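Local coordinates for protein glutamine cyclotransferase (Tannerella forsythia, PDB 6QRO) that probably catalyses, as a zinc-dependent type II glutaminyl cyclase of the M28 peptidase family, the formation of N-terminal pyroglutamate on peptides and proteins, at residues Arg228-Glu231 / Lys232-Ala236; Leu240-Gly243 / Lys244-Ile247; His258-Val261 / Ile262-Leu265. All coordinates share one frame; numbering follows the deposited sequence.

Contact 1: Arg228-Glu231 / Lys232-Ala236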
# COMPACT_ATOMS: atom_id res chain seq x y z
N ARG A 228 5.15 -18.17 -6.67
CA ARG A 228 6.10 -17.94 -7.76
C ARG A 228 6.56 -16.49 -7.81
O ARG A 228 7.69 -16.21 -8.22
CB ARG A 228 5.47 -18.39 -9.08
CG ARG A 228 6.21 -17.94 -10.33
CD ARG A 228 5.54 -18.42 -11.62
NE ARG A 228 4.27 -19.12 -11.42
CZ ARG A 228 4.00 -20.34 -11.87
NH1 ARG A 228 2.81 -20.89 -11.65
NH2 ARG A 228 4.92 -21.02 -12.56
N TYR A 229 5.73 -15.55 -7.35
CA TYR A 229 6.10 -14.14 -7.40
C TYR A 229 6.82 -13.68 -6.13
O TYR A 229 7.64 -12.76 -6.21
CB TYR A 229 4.86 -13.33 -7.73
CG TYR A 229 4.30 -13.85 -9.03
CD1 TYR A 229 4.97 -13.62 -10.22
CD2 TYR A 229 3.13 -14.60 -9.06
CE1 TYR A 229 4.49 -14.12 -11.41
CE2 TYR A 229 2.64 -15.10 -10.26
CZ TYR A 229 3.32 -14.85 -11.43
OH TYR A 229 2.86 -15.33 -12.63
N VAL A 230 6.54 -14.29 -4.98
CA VAL A 230 7.42 -14.09 -3.83
C VAL A 230 8.85 -14.46 -4.19
O VAL A 230 9.80 -13.74 -3.86
CB VAL A 230 6.90 -14.88 -2.61
CG1 VAL A 230 7.81 -14.67 -1.41
CG2 VAL A 230 5.48 -14.44 -2.29
N GLU A 231 9.03 -15.60 -4.88
CA GLU A 231 10.38 -15.98 -5.30
C GLU A 231 10.95 -14.96 -6.28
O GLU A 231 12.12 -14.58 -6.17
CB GLU A 231 10.36 -17.37 -5.95
CG GLU A 231 10.23 -18.47 -4.95
CD GLU A 231 11.17 -18.26 -3.79
OE1 GLU A 231 10.69 -17.98 -2.66
OE2 GLU A 231 12.39 -18.31 -4.03
N LYS A 232 10.12 -14.49 -7.21
CA LYS A 232 10.52 -13.49 -8.19
C LYS A 232 10.99 -12.20 -7.50
O LYS A 232 12.01 -11.62 -7.88
CB LYS A 232 9.34 -13.22 -9.12
CG LYS A 232 9.65 -12.44 -10.39
CD LYS A 232 8.38 -12.14 -11.19
CE LYS A 232 7.96 -13.36 -11.99
NZ LYS A 232 8.55 -13.40 -13.35
N VAL A 233 10.24 -11.73 -6.50
CA VAL A 233 10.59 -10.49 -5.82
C VAL A 233 11.78 -10.68 -4.90
O VAL A 233 12.70 -9.85 -4.86
CB VAL A 233 9.35 -9.94 -5.08
CG1 VAL A 233 9.74 -8.80 -4.14
CG2 VAL A 233 8.31 -9.47 -6.09
N TRP A 234 11.79 -11.77 -4.12
CA TRP A 234 12.88 -11.97 -3.18
C TRP A 234 14.19 -12.27 -3.89
O TRP A 234 15.26 -11.89 -3.39
CB TRP A 234 12.55 -13.07 -2.18
CG TRP A 234 12.03 -12.47 -0.91
CD1 TRP A 234 12.62 -12.53 0.32
CD2 TRP A 234 10.83 -11.71 -0.75
NE1 TRP A 234 11.86 -11.85 1.24
CE2 TRP A 234 10.76 -11.34 0.61
CE3 TRP A 234 9.81 -11.31 -1.61
CZ2 TRP A 234 9.69 -10.59 1.13
CZ3 TRP A 234 8.77 -10.57 -1.11
CH2 TRP A 234 8.72 -10.21 0.26
N THR A 235 14.14 -12.98 -5.02
CA THR A 235 15.36 -13.27 -5.77
C THR A 235 15.96 -11.99 -6.34
O THR A 235 17.14 -11.70 -6.14
CB THR A 235 15.05 -14.27 -6.87
OG1 THR A 235 14.51 -15.46 -6.30
CG2 THR A 235 16.29 -14.62 -7.67
N ALA A 236 15.13 -11.20 -7.03
CA ALA A 236 15.57 -9.93 -7.59
C ALA A 236 16.10 -9.01 -6.50
O ALA A 236 17.04 -8.25 -6.73
CB ALA A 236 14.42 -9.27 -8.35
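Y229 and K232, one turn apart on helix 227-239, lie side by side and point the same way. The lysine chain passes along the edge of the tyrosine ring, its CD in the ring plane and its CE 3.5 Å from Y229 CD1. K232 leaves the backbone with CG anti to N (chi1 -166°) and bends at its last two torsions, which brings the methylenes beside the ring while the ammonium group continues to a salt bridge with E316. Over one face of the same ring lies CG of R228, and the ring also stacks with F202. One residue further along, V230 and W234 form the second apolar pair: V230 CG1 sits over a face of the indole, displaced toward its rim and 3.9 Å from W234 CE3. Farther out, the indole meets F246 edge-to-face.

The backbone bonds are those of a regular alpha-helix. K232 N, V233 N and W234 N donate to the carbonyl oxygens four residues back; the bond from W234 N to V230 O, 2.8 Å long, is the straightest at 166°.

One carbonyl takes two donors from the same residue. E231 O receives T235 N at 2.8 Å and T235 OG1 at 2.6 Å, and the two arrive from opposite faces of its plane. The threonine hydroxyl lies anti to its own carbonyl carbon (chi1 -59°), turned back toward the preceding turn. The E231 carboxylate pairs with K218 in a salt bridge, and K218 also touches V230 and W234.

Y229 and V233 pack on strand 269-273 of the main sheet, V230 and W234 on strand 216-218, whereas the charged ends of E231 and K232 are paired with K218 and E316. The chemistry is that of an amphipathic helix, whose exposed threonine returns its hydroxyl to the helix backbone.

Contact 2: Leu240-Gly243 / Lys244-Ile247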
# COMPACT_ATOMS: atom_id res chain seq x y z
N LEU A 240 19.94 -7.55 -6.42
CA LEU A 240 20.30 -6.14 -6.39
C LEU A 240 21.08 -5.76 -5.14
O LEU A 240 21.52 -4.61 -5.03
CB LEU A 240 19.05 -5.27 -6.47
CG LEU A 240 18.17 -5.38 -7.70
CD1 LEU A 240 16.86 -4.70 -7.43
CD2 LEU A 240 18.85 -4.75 -8.91
N GLY A 241 21.25 -6.69 -4.20
CA GLY A 241 21.91 -6.39 -2.95
C GLY A 241 20.98 -6.02 -1.81
O GLY A 241 21.43 -5.41 -0.84
N TYR A 242 19.69 -6.35 -1.90
CA TYR A 242 18.72 -5.94 -0.89
C TYR A 242 18.19 -7.12 -0.07
O TYR A 242 17.07 -7.08 0.44
CB TYR A 242 17.57 -5.16 -1.53
CG TYR A 242 18.07 -3.90 -2.22
CD1 TYR A 242 18.79 -2.94 -1.51
CD2 TYR A 242 17.83 -3.67 -3.58
CE1 TYR A 242 19.26 -1.81 -2.12
CE2 TYR A 242 18.30 -2.53 -4.20
CZ TYR A 242 19.02 -1.60 -3.46
OH TYR A 242 19.49 -0.45 -4.05
N GLY A 243 19.01 -8.16 0.09
CA GLY A 243 18.65 -9.28 0.95
C GLY A 243 18.57 -8.92 2.42
O GLY A 243 17.93 -9.65 3.19
N LYS A 244 19.23 -7.83 2.84
CA LYS A 244 19.09 -7.37 4.22
C LYS A 244 17.71 -6.81 4.48
O LYS A 244 17.30 -6.72 5.64
CB LYS A 244 20.14 -6.31 4.56
CG LYS A 244 19.84 -4.91 3.99
CD LYS A 244 20.95 -3.94 4.38
CE LYS A 244 20.37 -2.69 5.02
NZ LYS A 244 21.41 -1.71 5.37
N TYR A 245 16.99 -6.42 3.42
CA TYR A 245 15.61 -5.93 3.52
C TYR A 245 14.59 -7.04 3.29
O TYR A 245 13.71 -7.24 4.13
CB TYR A 245 15.38 -4.80 2.51
CG TYR A 245 16.14 -3.57 2.90
CD1 TYR A 245 15.73 -2.81 3.98
CD2 TYR A 245 17.29 -3.18 2.22
CE1 TYR A 245 16.42 -1.70 4.37
CE2 TYR A 245 17.98 -2.04 2.60
CZ TYR A 245 17.54 -1.32 3.68
OH TYR A 245 18.21 -0.21 4.10
N PHE A 246 14.74 -7.79 2.21
CA PHE A 246 13.83 -8.88 1.87
C PHE A 246 14.42 -10.13 2.48
O PHE A 246 15.39 -10.70 1.96
CB PHE A 246 13.65 -8.98 0.36
CG PHE A 246 12.85 -7.83 -0.23
CD1 PHE A 246 13.41 -6.56 -0.34
CD2 PHE A 246 11.54 -8.01 -0.63
CE1 PHE A 246 12.68 -5.50 -0.86
CE2 PHE A 246 10.80 -6.96 -1.16
CZ PHE A 246 11.37 -5.70 -1.28
N ILE A 247 13.89 -10.53 3.62
CA ILE A 247 14.48 -11.62 4.38
C ILE A 247 14.03 -12.94 3.78
O ILE A 247 12.87 -13.09 3.39
CB ILE A 247 14.12 -11.49 5.88
CG1 ILE A 247 15.18 -10.65 6.59
CG2 ILE A 247 14.03 -12.85 6.56
CD1 ILE A 247 15.17 -9.20 6.24
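Y242 and Y245 meet through their rings where the chain turns from helix 227-239 into strand 246-247. The two side chains cross obliquely, with Y242 CD1 4.0 Å from Y245 CD2, so the touch is between delta carbons. Each ring carbon CG is anti to its carbonyl carbon (chi1 -60° in Y242), and both side chains reach A304 of helix 299-314. The carbonyl oxygen of L240 lies over one face of the Y242 ring, offset toward its rim.

The hydrogen bonding centres on a single acceptor, Y242 O. F246 N reaches it at 3.0 Å with an almost linear N-H...O angle of 175°, nearly in line with the C=O bond. Y245 N donates to the same oxygen at 3.1 Å, but from above the carbonyl plane and with a more bent geometry. Y242 O also lies in the plane of the F246 ring, at its edge, 3.8 Å from F246 CD1.

G241, the first residue to leave helical angles, closes helix 227-239 with a Schellman motif at positive phi (94°), a conformation that favours glycine. At G243 it is the carbonyl that takes part: its oxygen lies 4.1 Å from I247 CD1 and accepts a weak hydrogen bond from R238.

Beyond the turn, F246 packs edge-to-face with F216, and the backbones of Y245 and I247 bond to F216. The chemistry implies a compact helix-to-strand connection in which one carbonyl, gripped by two successive amides, closes the turn just before strand 246-247; the ring of F246 is buried.

Contact 3: His258-Val261 / Ile262-Leu265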
# COMPACT_ATOMS: atom_id res chain seq x y z
N HIS A 258 -4.13 -7.26 -0.07
CA HIS A 258 -3.84 -8.32 -1.04
C HIS A 258 -4.73 -9.55 -0.83
O HIS A 258 -4.97 -10.31 -1.77
CB HIS A 258 -2.35 -8.65 -1.02
CG HIS A 258 -1.88 -9.30 0.24
ND1 HIS A 258 -2.18 -8.79 1.49
CD2 HIS A 258 -1.10 -10.38 0.45
CE1 HIS A 258 -1.61 -9.55 2.41
NE2 HIS A 258 -0.96 -10.52 1.81
N GLN A 259 -5.20 -9.76 0.41
CA GLN A 259 -6.14 -10.85 0.69
C GLN A 259 -7.46 -10.67 -0.04
O GLN A 259 -8.02 -11.61 -0.60
CB GLN A 259 -6.38 -10.93 2.20
CG GLN A 259 -7.58 -11.75 2.60
CD GLN A 259 -7.89 -11.68 4.09
OE1 GLN A 259 -9.00 -12.01 4.53
NE2 GLN A 259 -6.90 -11.24 4.88
N TYR A 260 -7.99 -9.45 -0.04
CA TYR A 260 -9.26 -9.23 -0.70
C TYR A 260 -9.16 -9.14 -2.22
O TYR A 260 -10.15 -9.44 -2.91
CB TYR A 260 -9.89 -7.99 -0.08
CG TYR A 260 -10.19 -8.22 1.39
CD1 TYR A 260 -11.32 -8.95 1.78
CD2 TYR A 260 -9.32 -7.79 2.37
CE1 TYR A 260 -11.59 -9.19 3.12
CE2 TYR A 260 -9.58 -8.02 3.71
CZ TYR A 260 -10.72 -8.73 4.08
OH TYR A 260 -10.99 -8.96 5.40
N VAL A 261 -8.00 -8.80 -2.77
CA VAL A 261 -7.84 -8.84 -4.22
C VAL A 261 -7.65 -10.29 -4.69
O VAL A 261 -8.17 -10.69 -5.74
CB VAL A 261 -6.68 -7.93 -4.67
CG1 VAL A 261 -6.35 -8.16 -6.15
CG2 VAL A 261 -7.03 -6.45 -4.46
N ILE A 262 -6.91 -11.08 -3.91
CA ILE A 262 -6.79 -12.52 -4.17
C ILE A 262 -8.16 -13.18 -4.14
O ILE A 262 -8.53 -13.93 -5.04
CB ILE A 262 -5.83 -13.19 -3.16
CG1 ILE A 262 -4.37 -12.79 -3.41
CG2 ILE A 262 -6.01 -14.70 -3.16
CD1 ILE A 262 -3.44 -13.12 -2.25
N GLN A 263 -8.92 -12.92 -3.08
CA GLN A 263 -10.25 -13.51 -2.96
C GLN A 263 -11.13 -13.17 -4.15
O GLN A 263 -11.74 -14.05 -4.77
CB GLN A 263 -10.90 -13.04 -1.66
CG GLN A 263 -12.41 -13.22 -1.61
CD GLN A 263 -13.00 -12.74 -0.30
OE1 GLN A 263 -13.99 -12.01 -0.29
NE2 GLN A 263 -12.38 -13.13 0.81
N GLY A 264 -11.17 -11.89 -4.53
CA GLY A 264 -12.14 -11.40 -5.49
C GLY A 264 -11.84 -11.66 -6.95
O GLY A 264 -12.77 -11.87 -7.74
N LEU A 265 -10.58 -11.54 -7.35
CA LEU A 265 -10.16 -11.77 -8.72
C LEU A 265 -9.33 -13.04 -8.92
O LEU A 265 -9.04 -13.38 -10.07
CB LEU A 265 -9.36 -10.57 -9.25
CG LEU A 265 -10.17 -9.30 -9.54
CD1 LEU A 265 -9.33 -8.30 -10.29
CD2 LEU A 265 -11.39 -9.64 -10.36
O HOH W 1 -12.75 -9.90 -1.27
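I262 lays its CG1-CD1 branch against the carbonyl oxygen of H258 in helix 257-265, a short alpha-helix of the M28 peptidase-like alpha/beta domain. This is the close-packed side of the contact. With CG1 anti to its own carbonyl carbon (chi1 -71°), the isoleucine lies alongside the preceding turn and brings CG1 to 3.0 Å and CD1 to 3.2 Å from H258 O. That oxygen also accepts the backbone bond of I262 N, so its donor and the aliphatic branch crowd the same carbonyl. V261 and I262 both pack on C269 of strand 269-273, while V261 and L265 meet W189 of helix 184-191. H258 is buried here too, its NE2 hydrogen-bonded to E219.

Hydrogen bonds from each amide to the carbonyl four residues back run through all four pairs. The one from G264 N to Y260 O departs most from straight: the amide approaches from above the carbonyl plane at 3.1 Å, with the N-H...O angle reduced to 148°.

The looser side is marked by Q259 and Q263. Q259 CD lies over one face of the Y260 ring, displaced toward the rim. Q263 extends from its backbone with CG anti to N (chi1 162°), and its amide nitrogen NE2 comes no nearer than 4.4 Å to Y260 CD1, an oblique approach without a bond. Y260 itself is buried, and its hydroxyl is hydrogen-bonded to D180. Solvent enters between the two residues: a water in the plane of the Y260 ring, at its edge, donates to Y260 O at 3.1 Å and, weakly, to Q263 OE1.

Overall arrangement
The three contacts follow one another along the chain. Contacts 1 and 2, with centres 11 Å apart, touch directly: V233 CG1 lies 3.7 Å from F246 CE2, and W234 NE1 makes a weak hydrogen bond to I247 O, so the strand folds back on the preceding helix. Contact 3 stands apart, its centre 19 Å from that of contact 1, yet helices 227-239 and 257-265 both pack on strand 269-273. Contact 3 comes nearer the metal site without touching it: the H258 side chain is about 12 Å from the zinc ion, and the Y260 side chain about 11 Å from that of zinc ligand D167 and about 4 Å from a sulfate, probably from the crystallisation liquor.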